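Local coordinates for protein TRAP-T family transporter, DctP (Periplasmic binding) subunit (Sulfitobacter sp. NAS-14.1, PDB 4PF8) that binds beta-D-galacturonate and, as the periplasmic solute-binding subunit of a TRAP transporter, probably delivers it for uptake, at residues I279-D282 with E286-E289. Residues are numbered along the deposited sequence; the frame is centred on the assembly and turned at random.
Sequences IIMD and EVNE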
loop_
_atom_site.group_PDB
_atom_site.type_symbol
_atom_site.label_atom_id
_atom_site.label_comp_id
_atom_site.label_asym_id
_atom_site.label_seq_id
_atom_site.Cartn_x
_atom_site.Cartn_y
_atom_site.Cartn_z
ATOM N N ILE A 279 -5.671 10.310 17.459
ATOM C CA ILE A 279 -4.323 10.647 17.919
ATOM C C ILE A 279 -3.796 11.885 17.184
ATOM O O ILE A 279 -3.214 12.796 17.794
ATOM C CB ILE A 279 -3.385 9.444 17.727
ATOM C CG1 ILE A 279 -3.749 8.350 18.726
ATOM C CG2 ILE A 279 -1.917 9.839 17.904
ATOM C CD1 ILE A 279 -3.151 7.033 18.413
ATOM N N ILE A 280 -4.001 11.904 15.874
ATOM C CA ILE A 280 -3.558 12.991 15.009
ATOM C C ILE A 280 -4.210 14.282 15.452
ATOM O O ILE A 280 -3.536 15.311 15.653
ATOM C CB ILE A 280 -3.936 12.647 13.535
ATOM C CG1 ILE A 280 -2.975 11.564 13.001
ATOM C CG2 ILE A 280 -3.995 13.878 12.645
ATOM C CD1 ILE A 280 -3.543 10.839 11.761
HETATM N N MSE A 281 -5.517 14.245 15.671
HETATM C CA MSE A 281 -6.223 15.470 16.028
HETATM C C MSE A 281 -5.841 15.914 17.436
HETATM O O MSE A 281 -5.651 17.116 17.690
HETATM C CB MSE A 281 -7.725 15.278 15.874
HETATM C CG MSE A 281 -8.123 15.056 14.409
HETATM SE SE MSE A 281 -10.043 14.917 14.145
HETATM C CE MSE A 281 -10.344 13.261 15.055
ATOM N N ASP A 282 -5.698 14.960 18.350
ATOM C CA ASP A 282 -5.334 15.285 19.731
ATOM C C ASP A 282 -3.881 15.795 19.810
ATOM O O ASP A 282 -3.496 16.455 20.778
ATOM C CB ASP A 282 -5.460 14.061 20.634
ATOM C CG ASP A 282 -6.901 13.659 20.923
ATOM O OD1 ASP A 282 -7.841 14.412 20.597
ATOM O OD2 ASP A 282 -7.080 12.559 21.491
ATOM N N GLU A 286 -3.478 20.103 12.092
ATOM C CA GLU A 286 -4.565 20.794 11.436
ATOM C C GLU A 286 -5.036 19.925 10.282
ATOM O O GLU A 286 -4.326 19.786 9.274
ATOM C CB GLU A 286 -4.127 22.153 10.904
ATOM C CG GLU A 286 -5.208 22.820 10.073
ATOM C CD GLU A 286 -6.573 22.835 10.757
ATOM O OE1 GLU A 286 -7.608 22.808 10.038
ATOM O OE2 GLU A 286 -6.611 22.884 12.011
ATOM N N VAL A 287 -6.226 19.355 10.440
ATOM C CA VAL A 287 -6.815 18.498 9.420
ATOM C C VAL A 287 -7.818 19.295 8.607
ATOM O O VAL A 287 -8.666 20.003 9.167
ATOM C CB VAL A 287 -7.524 17.295 10.039
ATOM C CG1 VAL A 287 -8.097 16.400 8.951
ATOM C CG2 VAL A 287 -6.549 16.495 10.908
ATOM N N ASN A 288 -7.702 19.242 7.289
ATOM C CA ASN A 288 -8.735 19.829 6.434
ATOM C C ASN A 288 -9.289 18.824 5.433
ATOM O O ASN A 288 -8.563 17.966 4.933
ATOM C CB ASN A 288 -8.239 21.079 5.703
ATOM C CG ASN A 288 -7.188 20.778 4.650
ATOM O OD1 ASN A 288 -6.030 20.502 4.964
ATOM N ND2 ASN A 288 -7.581 20.881 3.385
ATOM N N GLU A 289 -10.585 18.925 5.185
ATOM C CA GLU A 289 -11.243 18.123 4.168
ATOM C C GLU A 289 -11.175 18.860 2.844
ATOM O O GLU A 289 -10.884 20.061 2.793
ATOM C CB GLU A 289 -12.691 17.848 4.540
ATOM C CG GLU A 289 -12.860 17.000 5.775
ATOM C CD GLU A 289 -14.317 16.848 6.157
ATOM O OE1 GLU A 289 -14.952 15.872 5.702
ATOM O OE2 GLU A 289 -14.834 17.713 6.899
#
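Val287 meets Ile280 and Met281 where the chain, leaving the long helix 248-282, turns through three loop residues into the short strand 286-289. It is a compact example of how a helix end and the edge strand that follows it can touch, apart from the connecting chain, through apolar side chains. The strand enters at Glu286, whose CA lies 7.2 Å from the CA of Met281, the shortest CA-to-CA distance between the two segments. Its side chain leads away from the helix, and its backbone is hydrogen-bonded to Lys222 and Tyr224. Val287 then turns its side chain toward the helix. A chi1 of -178° puts CG1 anti to the backbone N and leaves CG2 anti to the carbonyl carbon, and CG2 does all the touching: Val287 CG2 sits 4.0 Å from Ile280 CG2, the two side chains crossing at about a right angle, and 4.1 Å from Met281 CG. A single methyl thus bridges two successive helix residues. Ile280 is buried, its other contacts including Pro209 and Tyr212 of helix 209-214, whereas Met281, which is selenomethionine in the crystal, is exposed and offers the methylene of its chain while the selenium end bends on at chi3 (-67°). At Asn288 the side chain is held by Ser225 and by the carbonyl of Ile155, while backbone bonds with Tyr224 and Leu226 join those of Glu286 in placing the strand at the edge of a four-stranded mixed sheet, beside its parallel neighbour 223-230. Between helix and strand the chemistry is therefore purely van der Waals and small in extent, 81 Å² in all; the side chain of Ile280 is about 12 Å from the bound galacturonate. Such contacts carry little directional preference, so the strand probably owes its alignment more to its backbone bonds with 223-230.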